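Local coordinates for iron-sulfur cluster co-chaperone protein HscB (PDB 3BVO) that acts as a J-type co-chaperone in mitochondrial iron-sulfur cluster assembly, working with ISCU and HSPA9 in an iron-sulfur transfer complex, at residues W14-P19 against P31-L36. Numbering follows the deposited sequence.
With ZN (zinc ion), chain C.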
ATOM      1  N   TRP A  14      -9.933 -20.259  20.192  1.00 71.50           N
ATOM      2  CA  TRP A  14      -9.305 -20.059  21.502  1.00 70.88           C
ATOM      3  C   TRP A  14     -10.291 -20.206  22.656  1.00 71.62           C
ATOM      4  O   TRP A  14      -9.874 -20.387  23.803  1.00 72.12           O
ATOM      5  CB  TRP A  14      -8.585 -18.711  21.577  1.00 70.14           C
ATOM      6  CG  TRP A  14      -9.487 -17.513  21.561  1.00 71.45           C
ATOM      7  CD1 TRP A  14      -9.877 -16.784  20.457  1.00 72.18           C
ATOM      8  CD2 TRP A  14     -10.114 -16.888  22.694  1.00 71.23           C
ATOM      9  NE1 TRP A  14     -10.707 -15.749  20.839  1.00 70.93           N
ATOM     10  CE2 TRP A  14     -10.872 -15.789  22.201  1.00 74.35           C
ATOM     11  CE3 TRP A  14     -10.114 -17.149  24.073  1.00 65.30           C
ATOM     12  CZ2 TRP A  14     -11.616 -14.951  23.047  1.00 73.47           C
ATOM     13  CZ3 TRP A  14     -10.847 -16.322  24.915  1.00 68.47           C
ATOM     14  CH2 TRP A  14     -11.590 -15.231  24.399  1.00 74.09           C
ATOM     15  N   ASN A  15     -11.587 -20.141  22.347  1.00 71.81           N
ATOM     16  CA  ASN A  15     -12.635 -20.321  23.344  1.00 72.12           C
ATOM     17  C   ASN A  15     -13.235 -21.726  23.361  1.00 73.07           C
ATOM     18  O   ASN A  15     -13.303 -22.338  24.423  1.00 73.50           O
ATOM     19  CB  ASN A  15     -13.739 -19.278  23.168  1.00 72.33           C
ATOM     20  CG  ASN A  15     -14.321 -18.811  24.497  1.00 71.78           C
ATOM     21  OD1 ASN A  15     -13.765 -19.084  25.563  1.00 69.18           O
ATOM     22  ND2 ASN A  15     -15.439 -18.091  24.435  1.00 65.29           N
ATOM     23  N   CYS A  16     -13.670 -22.223  22.195  1.00 73.98           N
ATOM     24  CA  CYS A  16     -14.289 -23.552  22.076  1.00 74.46           C
ATOM     25  C   CYS A  16     -13.262 -24.640  21.887  1.00 75.28           C
ATOM     26  O   CYS A  16     -13.308 -25.678  22.545  1.00 76.80           O
ATOM     27  CB  CYS A  16     -15.184 -23.659  20.842  1.00 74.59           C
ATOM     28  SG  CYS A  16     -16.391 -22.410  20.556  1.00 81.73           S
ATOM     29  N   GLY A  17     -12.356 -24.411  20.948  1.00 74.80           N
ATOM     30  CA  GLY A  17     -11.606 -25.497  20.349  1.00 74.97           C
ATOM     31  C   GLY A  17     -12.299 -25.896  19.059  1.00 75.36           C
ATOM     32  O   GLY A  17     -11.932 -26.892  18.431  1.00 76.16           O
ATOM     33  N   GLY A  18     -13.305 -25.108  18.672  1.00 74.91           N
ATOM     34  CA  GLY A  18     -14.052 -25.314  17.438  1.00 74.77           C
ATOM     35  C   GLY A  18     -13.134 -25.238  16.238  1.00 75.11           C
ATOM     36  O   GLY A  18     -12.339 -24.309  16.131  1.00 74.20           O
ATOM     37  N   PRO A  19     -13.219 -26.233  15.339  1.00 76.54           N
ATOM     38  CA  PRO A  19     -12.294 -26.312  14.217  1.00 77.58           C
ATOM     39  C   PRO A  19     -12.539 -25.204  13.203  1.00 79.66           C
ATOM     40  O   PRO A  19     -13.692 -24.916  12.874  1.00 80.22           O
ATOM     41  CB  PRO A  19     -12.614 -27.675  13.595  1.00 76.92           C
ATOM     42  CG  PRO A  19     -13.414 -28.406  14.632  1.00 75.79           C
ATOM     43  CD  PRO A  19     -14.176 -27.350  15.329  1.00 76.35           C
ATOM     44  N   PRO A  31     -18.157 -19.375  14.568  1.00 69.44           N
ATOM     45  CA  PRO A  31     -19.572 -19.668  14.384  1.00 69.85           C
ATOM     46  C   PRO A  31     -20.225 -20.345  15.590  1.00 70.60           C
ATOM     47  O   PRO A  31     -21.458 -20.356  15.696  1.00 71.37           O
ATOM     48  CB  PRO A  31     -19.594 -20.596  13.156  1.00 69.22           C
ATOM     49  CG  PRO A  31     -18.220 -21.101  13.005  1.00 67.71           C
ATOM     50  CD  PRO A  31     -17.308 -20.062  13.582  1.00 69.77           C
ATOM     51  N   GLN A  32     -19.403 -20.886  16.487  1.00 70.29           N
ATOM     52  CA  GLN A  32     -19.887 -21.732  17.572  1.00 70.49           C
ATOM     53  C   GLN A  32     -20.093 -20.963  18.857  1.00 70.79           C
ATOM     54  O   GLN A  32     -20.970 -21.318  19.640  1.00 71.33           O
ATOM     55  CB  GLN A  32     -18.929 -22.894  17.826  1.00 70.07           C
ATOM     56  CG  GLN A  32     -18.763 -23.842  16.645  1.00 70.15           C
ATOM     57  CD  GLN A  32     -18.067 -25.142  17.019  1.00 71.37           C
ATOM     58  OE1 GLN A  32     -17.623 -25.324  18.157  1.00 79.01           O
ATOM     59  NE2 GLN A  32     -17.967 -26.054  16.057  1.00 75.39           N
ATOM     60  N   CYS A  33     -19.288 -19.920  19.067  1.00 71.15           N
ATOM     61  CA  CYS A  33     -19.292 -19.158  20.327  1.00 71.21           C
ATOM     62  C   CYS A  33     -19.257 -17.617  20.170  1.00 71.27           C
ATOM     63  O   CYS A  33     -19.310 -16.882  21.165  1.00 72.26           O
ATOM     64  CB  CYS A  33     -18.161 -19.644  21.247  1.00 70.48           C
ATOM     65  SG  CYS A  33     -16.518 -19.079  20.777  1.00 67.20           S
ATOM     66  N   ARG A  34     -19.155 -17.150  18.928  1.00 70.04           N
ATOM     67  CA  ARG A  34     -19.249 -15.733  18.578  1.00 70.07           C
ATOM     68  C   ARG A  34     -18.009 -14.909  18.952  1.00 71.97           C
ATOM     69  O   ARG A  34     -17.976 -13.695  18.728  1.00 73.48           O
ATOM     70  CB  ARG A  34     -20.528 -15.110  19.155  1.00 69.53           C
ATOM     71  CG  ARG A  34     -21.208 -14.075  18.265  1.00 66.01           C
ATOM     72  CD  ARG A  34     -22.470 -13.571  18.931  1.00 68.56           C
ATOM     73  NE  ARG A  34     -22.775 -12.192  18.582  1.00 77.14           N
ATOM     74  CZ  ARG A  34     -23.949 -11.758  18.130  1.00 81.85           C
ATOM     75  NH1 ARG A  34     -24.968 -12.589  17.979  1.00 81.57           N
ATOM     76  NH2 ARG A  34     -24.108 -10.475  17.834  1.00 85.74           N
ATOM     77  N   ALA A  35     -16.987 -15.572  19.498  1.00 72.02           N
ATOM     78  CA  ALA A  35     -15.736 -14.927  19.914  1.00 71.71           C
ATOM     79  C   ALA A  35     -14.896 -14.433  18.729  1.00 73.19           C
ATOM     80  O   ALA A  35     -14.871 -15.062  17.663  1.00 73.89           O
ATOM     81  CB  ALA A  35     -14.926 -15.879  20.762  1.00 71.04           C
ATOM     82  N   LEU A  36     -14.212 -13.301  18.911  1.00 73.37           N
ATOM     83  CA  LEU A  36     -13.385 -12.734  17.853  1.00 72.45           C
ATOM     84  C   LEU A  36     -12.101 -13.523  17.787  1.00 71.57           C
ATOM     85  O   LEU A  36     -11.426 -13.693  18.795  1.00 72.52           O
ATOM     86  CB  LEU A  36     -13.085 -11.257  18.112  1.00 72.66           C
ATOM     87  CG  LEU A  36     -12.268 -10.536  17.022  1.00 74.53           C
ATOM     88  CD1 LEU A  36     -13.160  -9.820  16.036  1.00 69.87           C
ATOM     89  CD2 LEU A  36     -11.306  -9.538  17.618  1.00 70.83           C
TER
HETATM   90 ZN    ZN C 301     -15.320 -20.625  19.536  1.00 63.88          ZN
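Cys16 and Cys33 meet through a shared zinc ion, each SG lying 2.3 Å from the metal. The soft, polarisable sulfur of cysteine suits zinc, and the metal bonds draw Cys16 SG to 3.3 Å from Cys33 SG. Two different rotations swing the sulfurs in to the same ion: in Cys33 the SG sits between the backbone N and the carbonyl carbon (chi1 76°), whereas in Cys16 it lies beside the backbone N, anti to the carbonyl carbon.

Gln32 reaches along the other segment as an arm extended beyond CG. Its CB rests against the sulfur of Cys16, at 3.8 Å; the chain runs on through CG to the amide carbon CD, which faces Gly18 CA. There the amide parts, OE1 coming within 3.6 Å of Gly18 CA and NE2 lying by Pro19 CD, the two side chains crossing at about a right angle. Gly18 suits this place because its bare CA lets the amide lie against the backbone.

Cys13 and Cys30 complete the four-sulfur site: two CxxC pairs, Cys13 with Cys16 and Cys30 with Cys33, supply the ligands of the tetracysteine metal-binding domain, in which the metal joins two loops lacking regular helix or strand.

Farther along, Asn15 CB packs on Cys33 SG at 3.7 Å. Trp14 adds a polar tie: its indole NE1 donates a nearly straight bond to Leu36 O (3.0 Å, 164°), with the oxygen near the ring plane but the donor above the carbonyl plane. The small methyl of Ala35, CB, lies oblique to the indole, an apolar contact 4.1 Å from Trp14 CZ2. Beyond them, Trp14 meets Phe88 edge-to-face and Leu36 touches Phe88 and His92, joining the zinc domain to helix 83-104.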